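Local coordinates for protein Lmaj004091aaa (Leishmania major, PDB 1XTP) that probably transfers methyl groups from S-adenosyl-L-methionine to the alpha-amino group of proteins that begin with an X-Pro-Lys sequence, at residues A[40-43]-A[49-52]; A[76-81]-A[163-168]; A[84-87]-A[91-94]; A[147-152]-A[177-182]; A[223-228]-A[249-254]. All coordinates share one frame; numbering follows the deposited sequence.

The fold is a Rossmann-like class I methyltransferase, a seven-stranded mixed sheet of order 3-2-1-4-5-7-6 with helices on its faces. Along the chain contact 1 closes first, contact 3 nests within the loop that contact 2 closes, contacts 2 and 4 alternate, and contact 5 comes last. Contact 1 touches contact 4 through Y43 and E150, their centres about 16 Å apart. Contacts 2 and 4 meet through I164, F179 and M149 and hold the two ends of the bound S-adenosyl-L-homoselenocysteine, its amino-acid part and its adenine. Contacts 3 and 5 pack helices and a loop on the sheet; contact 3 shares helix 75-87 with contact 2. Contacts 1 and 3, about 36 Å between centres, lie on opposite sides of the chain's centre.

Contact 1 of 5, residues A[40-43]-A[49-52]; sequences GDLY and WYGK
L42 meets helix 49-58 with both its carbonyl and its side chain. Its O accepts a hydrogen bond from G51 N (2.8 Å, N-H...O angle 164°), which arrives in the carbonyl plane on a lone pair. Beyond CB, the leucine branches divide their partners: L42 CD1 lies 3.9 Å from Y50 CE2, obliquely to that ring, while L42 CD2 reaches W49 CB at 4.2 Å. Y43 runs alongside Y50, pointing the same way. Their planes are only 13° apart but slid past each other, so overlap is slight; Y43 CE1 packs on Y50 CB at 3.5 Å and the Y43 hydroxyl lies over one face of the Y50 ring. The loop after helix 30-37 is thus fastened to the next helix. Before this join, an Asx turn shapes the chain: D41 OD1 takes the Y43 N-H at 3.0 Å, met from above the carboxylate plane. W49, with CG anti to the backbone N (chi1 167°), sends its indole back so that CD1 sits over the centre of the Y50 ring, 3.6 Å above its plane. Farther out, Y43 OH is hydrogen-bonded to E150, which binds the analogue's adenine, and Y50 OH to D175 and T172.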
# COMPACT_ATOMS: atom_id res chain seq x y z
N GLY A 40 -12.77 -0.70 20.31
CA GLY A 40 -11.81 -0.23 21.30
C GLY A 40 -10.79 0.75 20.77
O GLY A 40 -11.00 1.41 19.75
N ASP A 41 -9.68 0.82 21.48
CA ASP A 41 -8.54 1.62 21.06
C ASP A 41 -7.83 0.89 19.90
O ASP A 41 -7.24 -0.18 20.08
CB ASP A 41 -7.59 1.82 22.25
CG ASP A 41 -6.21 2.31 21.85
OD1 ASP A 41 -6.05 2.92 20.75
OD2 ASP A 41 -5.28 2.07 22.67
N LEU A 42 -7.88 1.49 18.72
CA LEU A 42 -7.35 0.85 17.50
C LEU A 42 -5.87 0.53 17.55
O LEU A 42 -5.39 -0.33 16.79
CB LEU A 42 -7.66 1.70 16.27
CG LEU A 42 -9.12 1.77 15.85
CD1 LEU A 42 -9.18 2.31 14.45
CD2 LEU A 42 -9.83 0.43 15.88
N TYR A 43 -5.16 1.23 18.43
CA TYR A 43 -3.71 1.10 18.60
C TYR A 43 -3.31 0.22 19.79
O TYR A 43 -2.13 0.09 20.10
CB TYR A 43 -3.05 2.50 18.67
CG TYR A 43 -3.22 3.23 17.35
CD1 TYR A 43 -2.39 2.95 16.26
CD2 TYR A 43 -4.25 4.17 17.17
CE1 TYR A 43 -2.55 3.59 15.05
CE2 TYR A 43 -4.41 4.81 15.94
CZ TYR A 43 -3.57 4.51 14.89
OH TYR A 43 -3.73 5.15 13.70
N TRP A 49 -7.05 -2.95 15.78
CA TRP A 49 -6.85 -3.21 14.35
C TRP A 49 -5.46 -2.80 13.88
O TRP A 49 -4.73 -3.59 13.26
CB TRP A 49 -7.91 -2.47 13.55
CG TRP A 49 -7.63 -2.41 12.12
CD1 TRP A 49 -7.07 -1.37 11.45
CD2 TRP A 49 -7.87 -3.43 11.16
NE1 TRP A 49 -6.92 -1.69 10.13
CE2 TRP A 49 -7.40 -2.95 9.92
CE3 TRP A 49 -8.39 -4.74 11.24
CZ2 TRP A 49 -7.47 -3.71 8.76
CZ3 TRP A 49 -8.46 -5.50 10.08
CH2 TRP A 49 -8.00 -4.98 8.85
N TYR A 50 -5.09 -1.55 14.17
CA TYR A 50 -3.76 -1.03 13.85
C TYR A 50 -2.70 -1.55 14.79
O TYR A 50 -1.63 -1.94 14.34
CB TYR A 50 -3.75 0.51 13.86
CG TYR A 50 -4.45 1.12 12.70
CD1 TYR A 50 -3.97 0.95 11.40
CD2 TYR A 50 -5.58 1.89 12.89
CE1 TYR A 50 -4.62 1.52 10.33
CE2 TYR A 50 -6.24 2.47 11.83
CZ TYR A 50 -5.76 2.27 10.54
OH TYR A 50 -6.40 2.84 9.48
N GLY A 51 -2.99 -1.56 16.10
CA GLY A 51 -2.03 -1.97 17.09
C GLY A 51 -1.50 -3.38 16.91
O GLY A 51 -0.33 -3.66 17.13
N LYS A 52 -2.39 -4.29 16.56
CA LYS A 52 -2.01 -5.68 16.33
C LYS A 52 -1.05 -5.84 15.15
O LYS A 52 -0.19 -6.74 15.13
CB LYS A 52 -3.27 -6.51 16.07
CG LYS A 52 -4.14 -6.70 17.29
CD LYS A 52 -5.34 -7.54 16.95
CE LYS A 52 -6.53 -6.70 16.52
NZ LYS A 52 -7.75 -7.55 16.31

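Contact 2 of 5, residues A[76-81]-A[163-168]; sequences DVDIEG and VIQWTA. With SAI (S-adenosyl-L-homoselenocysteine), chain B.
D78 of helix 75-87 and Q165, at the end of strand 159-165, meet beside the cofactor pocket of the Rossmann-like fold. From its CB, Q165 places CG anti to the backbone N (chi1 171°) and stays extended, carrying the amide toward the helix; CG passes 4.0 Å from the analogue's carboxylate O. At the tip NE2 donates to D78 OD1 (2.8 Å, N-H...O angle 152°). The acceptor lies near the amide plane, whereas the donor approaches the carboxylate from its syn side, 33° out of plane, the two flat groups being nearly perpendicular. NE2 also lies over one face of the W166 ring, offset toward the rim. D78 is shared further: K196 forms a salt bridge with OD1 and R106 with OD2, so two cations probably stabilise its negative charge. Q165 is a predicted S-adenosyl-L-methionine-binding residue, and its backbone O accepts from the analogue's amino N at 3.0 Å. Its amide OE1 receives a hydrogen bond from a water at 2.6 Å, and the same water donates to D78 OD2.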
# COMPACT_ATOMS: atom_id res chain seq x y z
N ASP A 76 13.10 -9.37 -7.79
CA ASP A 76 13.60 -8.88 -9.08
C ASP A 76 12.48 -8.60 -10.08
O ASP A 76 12.45 -7.55 -10.71
CB ASP A 76 14.60 -9.88 -9.70
CG ASP A 76 15.92 -9.94 -8.93
OD1 ASP A 76 16.34 -8.92 -8.35
OD2 ASP A 76 16.54 -11.03 -8.93
N VAL A 77 11.55 -9.54 -10.20
CA VAL A 77 10.39 -9.36 -11.07
C VAL A 77 9.50 -8.20 -10.61
O VAL A 77 9.05 -7.39 -11.43
CB VAL A 77 9.58 -10.68 -11.24
CG1 VAL A 77 9.01 -11.15 -9.92
CG2 VAL A 77 8.44 -10.50 -12.24
N ASP A 78 9.29 -8.08 -9.30
CA ASP A 78 8.52 -6.98 -8.77
C ASP A 78 9.12 -5.63 -9.14
O ASP A 78 8.40 -4.75 -9.57
CB ASP A 78 8.41 -7.08 -7.24
CG ASP A 78 7.82 -5.83 -6.62
OD1 ASP A 78 6.65 -5.53 -6.93
OD2 ASP A 78 8.55 -5.15 -5.86
N ILE A 79 10.41 -5.47 -8.94
CA ILE A 79 11.08 -4.20 -9.19
C ILE A 79 11.08 -3.85 -10.70
O ILE A 79 10.87 -2.69 -11.09
CB ILE A 79 12.53 -4.22 -8.61
CG1 ILE A 79 12.49 -4.25 -7.07
CG2 ILE A 79 13.34 -3.02 -9.08
CD1 ILE A 79 11.83 -3.01 -6.40
N GLU A 80 11.29 -4.85 -11.55
CA GLU A 80 11.28 -4.62 -13.00
C GLU A 80 9.88 -4.23 -13.51
O GLU A 80 9.73 -3.30 -14.32
CB GLU A 80 11.83 -5.84 -13.72
CG GLU A 80 11.93 -5.71 -15.24
CD GLU A 80 12.96 -4.66 -15.71
OE1 GLU A 80 13.63 -4.01 -14.88
OE2 GLU A 80 13.11 -4.52 -16.95
N GLY A 81 8.85 -4.92 -13.03
CA GLY A 81 7.45 -4.54 -13.33
C GLY A 81 7.08 -3.11 -12.95
O GLY A 81 6.41 -2.41 -13.72
N VAL A 163 4.59 6.17 -3.52
CA VAL A 163 4.55 4.73 -3.58
C VAL A 163 3.80 4.11 -2.38
O VAL A 163 4.15 4.36 -1.25
CB VAL A 163 6.00 4.18 -3.64
CG1 VAL A 163 5.99 2.67 -3.65
CG2 VAL A 163 6.69 4.73 -4.87
N ILE A 164 2.76 3.32 -2.66
CA ILE A 164 2.04 2.60 -1.62
C ILE A 164 1.97 1.13 -2.06
O ILE A 164 1.09 0.72 -2.82
CB ILE A 164 0.62 3.19 -1.39
CG1 ILE A 164 0.64 4.72 -1.26
CG2 ILE A 164 -0.03 2.57 -0.13
CD1 ILE A 164 -0.74 5.36 -1.14
N GLN A 165 2.93 0.34 -1.60
CA GLN A 165 3.04 -1.05 -2.03
C GLN A 165 3.04 -1.97 -0.84
O GLN A 165 3.85 -1.79 0.08
CB GLN A 165 4.32 -1.27 -2.83
CG GLN A 165 4.58 -2.76 -3.11
CD GLN A 165 5.48 -3.02 -4.31
OE1 GLN A 165 5.97 -2.09 -4.96
NE2 GLN A 165 5.70 -4.31 -4.62
N TRP A 166 2.15 -2.96 -0.87
CA TRP A 166 2.05 -3.99 0.16
C TRP A 166 1.87 -3.40 1.58
O TRP A 166 2.35 -3.94 2.57
CB TRP A 166 3.25 -4.96 0.07
CG TRP A 166 3.13 -5.96 -1.08
CD1 TRP A 166 1.99 -6.54 -1.54
CD2 TRP A 166 4.20 -6.48 -1.88
NE1 TRP A 166 2.27 -7.38 -2.59
CE2 TRP A 166 3.62 -7.37 -2.82
CE3 TRP A 166 5.58 -6.29 -1.89
CZ2 TRP A 166 4.38 -8.06 -3.76
CZ3 TRP A 166 6.34 -6.97 -2.84
CH2 TRP A 166 5.73 -7.85 -3.76
N THR A 167 1.14 -2.30 1.66
CA THR A 167 0.98 -1.59 2.92
C THR A 167 -0.45 -1.07 3.11
O THR A 167 -0.92 -0.99 4.23
CB THR A 167 2.08 -0.49 3.07
OG1 THR A 167 2.20 -0.08 4.44
CG2 THR A 167 1.81 0.70 2.15
N ALA A 168 -1.18 -0.79 2.05
CA ALA A 168 -2.55 -0.29 2.24
C ALA A 168 -3.50 -1.38 2.77
O ALA A 168 -4.64 -1.09 3.10
CB ALA A 168 -3.06 0.32 0.99
N SAI B . 6.62 -1.31 1.07
CA SAI B . 7.83 -2.09 1.46
CB SAI B . 7.55 -2.90 2.71
CG SAI B . 6.45 -3.94 2.61
SE SAI B . 6.26 -4.85 4.35
C SAI B . 8.27 -3.08 0.39
O SAI B . 7.49 -3.43 -0.50
OXT SAI B . 9.39 -3.59 0.42
C5' SAI B . 4.78 -3.74 5.04
C4' SAI B . 5.26 -2.50 5.80
O4' SAI B . 4.14 -1.75 6.15
C3' SAI B . 5.98 -2.80 7.11
O3' SAI B . 7.21 -2.12 7.16
C2' SAI B . 5.08 -2.28 8.21
O2' SAI B . 5.81 -1.78 9.33
C1' SAI B . 4.37 -1.20 7.44
N9 SAI B . 3.10 -0.78 8.01
C8 SAI B . 2.22 -1.54 8.75
N7 SAI B . 1.18 -0.78 9.07
C5 SAI B . 1.37 0.46 8.53
C6 SAI B . 0.61 1.63 8.55
N6 SAI B . -0.56 1.64 9.19
N1 SAI B . 1.07 2.76 7.90
C2 SAI B . 2.30 2.75 7.25
N3 SAI B . 3.04 1.59 7.23
C4 SAI B . 2.58 0.47 7.85
O HOH W 1 8.01 -2.50 -6.59

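Contact 3 of 5, residues A[84-87]-A[91-94]; sequences NFIA and GHGT
The loop that leads from helix 75-87 into strand 96-100, the first strand of the methyltransferase core in chain order, folds the imidazole of H92 back against the last turn of the helix. The ring presents one face to the I86 carbonyl, whose oxygen stands 3.2 Å above the ring plane, offset toward the rim; H92 CE1 is the nearest ring atom to I86 O, also at 3.2 Å. Both ring nitrogens lie near this oxygen, but the angles are poor and neither makes a hydrogen bond to it. A87 O approaches the same carbon obliquely, 3.4 Å from H92 CE1, so two carbonyls at the helix end converge on one corner of the imidazole. The side chains also touch: I86 CG2 packs against H92 CD2 at 4.0 Å, the two crossing at about a right angle. The ring gets there because H92 CG stands between its own backbone N and carbonyl carbon (chi1 65°), which directs the ring at the end of the helix. H92 ND1 is hydrogen-bonded to L89 O within the intervening loop, which limits rotation of the ring. On the sheet side, I86 packs on F194 and H92 on Y192, both of strand 191-198. No hydrogen bond joins the two segments: a carbonyl oxygen standing over the ring face closes a helix-to-strand loop of an alpha/beta Rossmann-like fold.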
# COMPACT_ATOMS: atom_id res chain seq x y z
N ASN A 84 9.10 -0.59 -15.33
CA ASN A 84 8.44 -0.54 -16.64
C ASN A 84 7.08 0.18 -16.59
O ASN A 84 6.75 0.97 -17.46
CB ASN A 84 8.28 -1.95 -17.23
CG ASN A 84 9.62 -2.57 -17.63
OD1 ASN A 84 10.60 -1.87 -17.86
ND2 ASN A 84 9.66 -3.90 -17.71
N PHE A 85 6.32 -0.06 -15.52
CA PHE A 85 5.04 0.62 -15.34
C PHE A 85 5.23 2.12 -15.16
O PHE A 85 4.60 2.91 -15.86
CB PHE A 85 4.29 0.04 -14.13
CG PHE A 85 2.90 0.62 -13.94
CD1 PHE A 85 1.82 0.13 -14.64
CD2 PHE A 85 2.69 1.65 -13.03
CE1 PHE A 85 0.55 0.66 -14.44
CE2 PHE A 85 1.42 2.17 -12.83
CZ PHE A 85 0.35 1.67 -13.54
N ILE A 86 6.11 2.52 -14.24
CA ILE A 86 6.36 3.95 -14.00
C ILE A 86 6.92 4.66 -15.24
O ILE A 86 6.53 5.80 -15.53
CB ILE A 86 7.33 4.18 -12.83
CG1 ILE A 86 6.68 3.71 -11.51
CG2 ILE A 86 7.71 5.66 -12.74
CD1 ILE A 86 7.69 3.37 -10.45
N ALA A 87 7.80 3.98 -15.97
CA ALA A 87 8.35 4.52 -17.22
C ALA A 87 7.27 4.91 -18.20
O ALA A 87 7.39 5.90 -18.91
CB ALA A 87 9.30 3.52 -17.87
N GLY A 91 4.07 12.24 -18.82
CA GLY A 91 4.48 13.41 -18.08
C GLY A 91 4.66 13.17 -16.60
O GLY A 91 4.27 14.02 -15.80
N HIS A 92 5.23 12.03 -16.21
CA HIS A 92 5.51 11.78 -14.78
C HIS A 92 6.77 12.54 -14.41
O HIS A 92 7.73 12.53 -15.16
CB HIS A 92 5.59 10.28 -14.44
CG HIS A 92 6.74 9.55 -15.08
ND1 HIS A 92 6.70 9.08 -16.38
CD2 HIS A 92 7.96 9.20 -14.60
CE1 HIS A 92 7.84 8.48 -16.67
NE2 HIS A 92 8.62 8.54 -15.61
N GLY A 93 6.75 13.25 -13.28
CA GLY A 93 7.90 14.05 -12.86
C GLY A 93 8.98 13.15 -12.28
O GLY A 93 8.72 12.00 -11.99
N THR A 94 10.18 13.68 -12.09
CA THR A 94 11.32 12.87 -11.61
C THR A 94 12.09 13.51 -10.44
O THR A 94 13.22 13.11 -10.16
CB THR A 94 12.33 12.56 -12.79
OG1 THR A 94 12.77 13.79 -13.39
CG2 THR A 94 11.70 11.67 -13.85

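Contact 4 of 5, residues A[147-152]-A[177-182]; sequences ASMETA and VKFFKH. With SAI (S-adenosyl-L-homoselenocysteine), chain B.
With CG on the far side from its carbonyl carbon (chi1 -77°), selenomethionine M149 continues from CB across the face of F179, and a bend at chi3 then swings its methyl back to the adenine. M149 lines the adenine end of the cofactor pocket in the Rossmann-like fold, where a short 3-10 turn, 149-151, follows strand 141-146; F179, reaching out from helix 173-186, backs it from behind as a second-shell residue. M149 CB sits almost centrally over the F179 face, 3.7 Å from the ring centroid and 9° off the normal, a CH-pi contact. CG continues over the same face, 3.6 Å from F179 CZ, and SE stands obliquely at 4.4 Å from the centroid, giving a Met-aromatic contact. The two side chains cross at about a right angle, and the backbone comes closer still, M149 O lying 3.2 Å from F179 CD1. Farther along the helix, H182 points toward the loop and lies obliquely beside A152 O; its NE2 is hydrogen-bonded to L154 N. On its other flank the loop recognises the adenine of the bound S-adenosyl-L-homoselenocysteine. The backbone N of M149 donates to adenine N1 at 3.0 Å in a nearly straight bond (171°), and adenine N6 donates to E150 OE1 at 3.0 Å, equally straight. E150 bends at chi2 to reach it. The methyl carbon of M149, CE, ends 3.4 Å from adenine N1.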
# COMPACT_ATOMS: atom_id res chain seq x y z
N ALA A 147 6.16 7.29 11.14
CA ALA A 147 4.74 7.47 11.30
C ALA A 147 3.99 6.40 10.53
O ALA A 147 4.53 5.82 9.59
CB ALA A 147 4.33 8.87 10.83
N SER A 148 2.75 6.13 10.94
CA SER A 148 1.82 5.37 10.11
C SER A 148 1.21 6.30 9.07
O SER A 148 1.20 7.52 9.25
CB SER A 148 0.74 4.75 10.98
OG SER A 148 1.30 3.94 12.01
N MSE A 149 0.70 5.72 8.00
CA MSE A 149 0.10 6.47 6.91
C MSE A 149 -1.06 7.28 7.43
O MSE A 149 -1.21 8.46 7.08
CB MSE A 149 -0.39 5.55 5.79
CG MSE A 149 0.71 5.00 4.87
SE MSE A 149 0.01 3.69 3.59
CE MSE A 149 -0.34 2.16 4.83
N GLU A 150 -1.87 6.66 8.28
CA GLU A 150 -3.12 7.25 8.75
C GLU A 150 -2.92 8.37 9.79
O GLU A 150 -3.89 9.05 10.16
CB GLU A 150 -4.09 6.17 9.27
CG GLU A 150 -3.80 5.57 10.68
CD GLU A 150 -2.72 4.49 10.68
OE1 GLU A 150 -2.21 4.14 9.60
OE2 GLU A 150 -2.37 4.00 11.78
N THR A 151 -1.69 8.56 10.24
CA THR A 151 -1.33 9.66 11.16
C THR A 151 -0.34 10.67 10.57
O THR A 151 0.07 11.61 11.25
CB THR A 151 -0.68 9.08 12.42
OG1 THR A 151 0.53 8.40 12.07
CG2 THR A 151 -1.64 8.11 13.10
N ALA A 152 0.04 10.47 9.31
CA ALA A 152 1.05 11.30 8.67
C ALA A 152 0.44 12.55 8.06
O ALA A 152 -0.65 12.50 7.50
CB ALA A 152 1.76 10.51 7.60
N VAL A 177 -9.52 5.76 2.31
CA VAL A 177 -10.13 6.88 1.62
C VAL A 177 -9.42 8.20 1.97
O VAL A 177 -8.95 8.91 1.08
CB VAL A 177 -11.66 6.94 1.85
CG1 VAL A 177 -12.27 8.27 1.33
CG2 VAL A 177 -12.34 5.76 1.16
N LYS A 178 -9.36 8.52 3.27
CA LYS A 178 -8.66 9.71 3.76
C LYS A 178 -7.23 9.84 3.25
O LYS A 178 -6.83 10.91 2.79
CB LYS A 178 -8.61 9.73 5.30
CG LYS A 178 -9.89 10.22 5.94
CD LYS A 178 -10.10 9.63 7.35
N PHE A 179 -6.47 8.77 3.35
CA PHE A 179 -5.06 8.83 3.02
C PHE A 179 -4.81 9.06 1.53
O PHE A 179 -3.91 9.80 1.19
CB PHE A 179 -4.33 7.57 3.46
CG PHE A 179 -2.85 7.68 3.29
CD1 PHE A 179 -2.12 8.60 4.02
CD2 PHE A 179 -2.18 6.88 2.36
CE1 PHE A 179 -0.76 8.72 3.84
CE2 PHE A 179 -0.82 6.98 2.19
CZ PHE A 179 -0.10 7.90 2.91
N PHE A 180 -5.62 8.46 0.66
CA PHE A 180 -5.40 8.61 -0.78
C PHE A 180 -5.72 10.03 -1.27
O PHE A 180 -5.03 10.56 -2.15
CB PHE A 180 -6.18 7.55 -1.56
CG PHE A 180 -5.42 6.25 -1.71
CD1 PHE A 180 -5.10 5.48 -0.59
CD2 PHE A 180 -5.04 5.79 -2.97
CE1 PHE A 180 -4.40 4.27 -0.71
CE2 PHE A 180 -4.35 4.58 -3.11
CZ PHE A 180 -4.03 3.82 -1.98
N LYS A 181 -6.73 10.64 -0.65
CA LYS A 181 -7.10 12.02 -0.91
C LYS A 181 -6.01 12.96 -0.38
O LYS A 181 -5.68 13.96 -1.02
CB LYS A 181 -8.46 12.31 -0.26
CG LYS A 181 -8.97 13.72 -0.50
CD LYS A 181 -10.41 13.92 -0.00
N HIS A 182 -5.41 12.62 0.76
CA HIS A 182 -4.31 13.39 1.32
C HIS A 182 -3.03 13.28 0.46
O HIS A 182 -2.27 14.25 0.29
CB HIS A 182 -4.07 12.90 2.74
CG HIS A 182 -3.12 13.74 3.52
ND1 HIS A 182 -3.36 15.07 3.78
CD2 HIS A 182 -1.93 13.45 4.09
CE1 HIS A 182 -2.36 15.57 4.48
NE2 HIS A 182 -1.48 14.60 4.68
N SAI B . 6.62 -1.31 1.07
CA SAI B . 7.83 -2.09 1.46
CB SAI B . 7.55 -2.90 2.71
CG SAI B . 6.45 -3.94 2.61
SE SAI B . 6.26 -4.85 4.35
C SAI B . 8.27 -3.08 0.39
O SAI B . 7.49 -3.43 -0.50
OXT SAI B . 9.39 -3.59 0.42
C5' SAI B . 4.78 -3.74 5.04
C4' SAI B . 5.26 -2.50 5.80
O4' SAI B . 4.14 -1.75 6.15
C3' SAI B . 5.98 -2.80 7.11
O3' SAI B . 7.21 -2.12 7.16
C2' SAI B . 5.08 -2.28 8.21
O2' SAI B . 5.81 -1.78 9.33
C1' SAI B . 4.37 -1.20 7.44
N9 SAI B . 3.10 -0.78 8.01
C8 SAI B . 2.22 -1.54 8.75
N7 SAI B . 1.18 -0.78 9.07
C5 SAI B . 1.37 0.46 8.53
C6 SAI B . 0.61 1.63 8.55
N6 SAI B . -0.56 1.64 9.19
N1 SAI B . 1.07 2.76 7.90
C2 SAI B . 2.30 2.75 7.25
N3 SAI B . 3.04 1.59 7.23
C4 SAI B . 2.58 0.47 7.85

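Contact 5 of 5, residues A[223-228]-A[249-254]; sequences RLFNES and KMYALK
Helix 218-228 packs on strand 248-253 without touching backbones: the nearest alpha carbons, those of F225 and L253, are 8.6 Å apart, and side chains alone bridge the gap. F225 supplies the helix side. Its CG lies opposite the carbonyl carbon (chi1 -60°), which directs the phenyl ring at the sheet, where it meets two residues of alternating strand positions, Y251 and L253, both on the helix-facing side. Against Y251 the ring forms a T-shaped stack. The F225 edge points at the Y251 face, the planes are 74° apart and the centroids 5.2 Å, and F225 CE2 comes within 3.8 Å of Y251 CD2, above the rim of the tyrosine ring. L253 instead lies across one face of F225: its CD2 is 3.9 Å from the F225 centroid and 11° off the normal, a CH-pi contact, while its other branch, CD1, reaches F225 CE1 at 3.7 Å. V232 of the neighbouring strand 232-237 touches both F225 and L253. The Y251 hydroxyl is held by D218 at the start of the same helix, tying the strand to the helix a second time. M250 and A252 alternate to the far side of the sheet, toward helix 75-87. This is apolar helix-on-sheet packing at the 5-7-6 end of the Rossmann-like methyltransferase core, where the last strand runs antiparallel to its neighbours.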
# COMPACT_ATOMS: atom_id res chain seq x y z
N ARG A 223 -14.03 1.38 -5.60
CA ARG A 223 -15.02 2.00 -4.73
C ARG A 223 -14.31 3.02 -3.84
O ARG A 223 -14.73 4.17 -3.74
CB ARG A 223 -15.73 0.95 -3.88
CG ARG A 223 -16.96 1.45 -3.16
CD ARG A 223 -17.78 0.31 -2.52
NE ARG A 223 -18.46 -0.52 -3.52
CZ ARG A 223 -19.36 -1.46 -3.25
NH1 ARG A 223 -19.71 -1.72 -2.00
NH2 ARG A 223 -19.91 -2.14 -4.24
N LEU A 224 -13.18 2.60 -3.25
CA LEU A 224 -12.42 3.48 -2.36
C LEU A 224 -11.79 4.64 -3.15
O LEU A 224 -11.79 5.76 -2.68
CB LEU A 224 -11.36 2.70 -1.56
CG LEU A 224 -11.88 1.53 -0.71
CD1 LEU A 224 -10.75 0.65 -0.19
CD2 LEU A 224 -12.72 2.05 0.45
N PHE A 225 -11.26 4.39 -4.35
CA PHE A 225 -10.71 5.48 -5.16
C PHE A 225 -11.77 6.52 -5.48
O PHE A 225 -11.51 7.71 -5.45
CB PHE A 225 -10.16 4.99 -6.51
CG PHE A 225 -9.06 3.99 -6.40
CD1 PHE A 225 -8.18 3.98 -5.33
CD2 PHE A 225 -8.88 3.06 -7.42
CE1 PHE A 225 -7.15 3.01 -5.26
CE2 PHE A 225 -7.86 2.12 -7.36
CZ PHE A 225 -7.01 2.09 -6.28
N ASN A 226 -12.96 6.06 -5.84
CA ASN A 226 -14.04 6.96 -6.18
C ASN A 226 -14.39 7.85 -4.98
O ASN A 226 -14.50 9.06 -5.10
CB ASN A 226 -15.26 6.18 -6.65
CG ASN A 226 -16.41 7.09 -7.05
OD1 ASN A 226 -17.39 7.21 -6.32
ND2 ASN A 226 -16.26 7.78 -8.19
N GLU A 227 -14.51 7.23 -3.82
CA GLU A 227 -14.81 7.96 -2.60
C GLU A 227 -13.72 8.98 -2.23
O GLU A 227 -14.01 10.06 -1.73
CB GLU A 227 -15.03 6.96 -1.47
CG GLU A 227 -15.73 7.56 -0.30
CD GLU A 227 -15.90 6.58 0.86
OE1 GLU A 227 -15.71 5.35 0.66
OE2 GLU A 227 -16.23 7.08 1.96
N SER A 228 -12.47 8.64 -2.54
CA SER A 228 -11.33 9.54 -2.36
C SER A 228 -11.29 10.73 -3.30
O SER A 228 -10.63 11.73 -3.00
CB SER A 228 -10.03 8.76 -2.57
OG SER A 228 -9.58 8.21 -1.36
N LYS A 249 -1.58 -6.18 -8.55
CA LYS A 249 -1.98 -5.11 -9.47
C LYS A 249 -1.35 -3.74 -9.14
O LYS A 249 -1.24 -3.32 -7.99
CB LYS A 249 -3.52 -4.98 -9.51
CG LYS A 249 -4.03 -4.52 -10.86
CD LYS A 249 -5.55 -4.50 -10.98
CE LYS A 249 -6.00 -3.78 -12.26
NZ LYS A 249 -7.40 -3.25 -12.17
N MSE A 250 -0.94 -3.06 -10.19
CA MSE A 250 -0.45 -1.69 -10.10
C MSE A 250 -1.50 -0.73 -10.63
O MSE A 250 -2.11 -0.98 -11.66
CB MSE A 250 0.80 -1.55 -10.94
CG MSE A 250 1.98 -2.29 -10.38
SE MSE A 250 3.41 -2.46 -11.67
CE MSE A 250 2.75 -4.06 -12.63
N TYR A 251 -1.67 0.39 -9.92
CA TYR A 251 -2.50 1.49 -10.34
C TYR A 251 -1.70 2.79 -10.31
O TYR A 251 -1.00 3.06 -9.34
CB TYR A 251 -3.67 1.69 -9.39
CG TYR A 251 -4.55 0.49 -9.15
CD1 TYR A 251 -4.28 -0.39 -8.11
CD2 TYR A 251 -5.69 0.27 -9.93
CE1 TYR A 251 -5.09 -1.47 -7.86
CE2 TYR A 251 -6.53 -0.82 -9.68
CZ TYR A 251 -6.22 -1.68 -8.64
OH TYR A 251 -7.01 -2.76 -8.38
N ALA A 252 -1.81 3.59 -11.37
CA ALA A 252 -1.31 4.96 -11.36
C ALA A 252 -2.50 5.89 -11.18
O ALA A 252 -3.40 5.87 -12.00
CB ALA A 252 -0.61 5.28 -12.62
N LEU A 253 -2.49 6.67 -10.11
CA LEU A 253 -3.65 7.47 -9.71
C LEU A 253 -3.28 8.96 -9.65
O LEU A 253 -2.16 9.31 -9.28
CB LEU A 253 -4.18 7.02 -8.33
CG LEU A 253 -4.39 5.50 -8.11
CD1 LEU A 253 -4.44 5.16 -6.63
CD2 LEU A 253 -5.66 5.03 -8.79
N LYS A 254 -4.23 9.82 -10.02
CA LYS A 254 -4.07 11.27 -9.96
C LYS A 254 -5.28 11.92 -9.30
O LYS A 254 -6.35 11.32 -9.26
CB LYS A 254 -3.89 11.85 -11.35
CG LYS A 254 -2.48 11.78 -11.85
CD LYS A 254 -2.29 12.57 -13.13
CE LYS A 254 -0.82 12.83 -13.40
NZ LYS A 254 -0.32 14.10 -12.79
OXT LYS A 254 -5.22 13.05 -8.80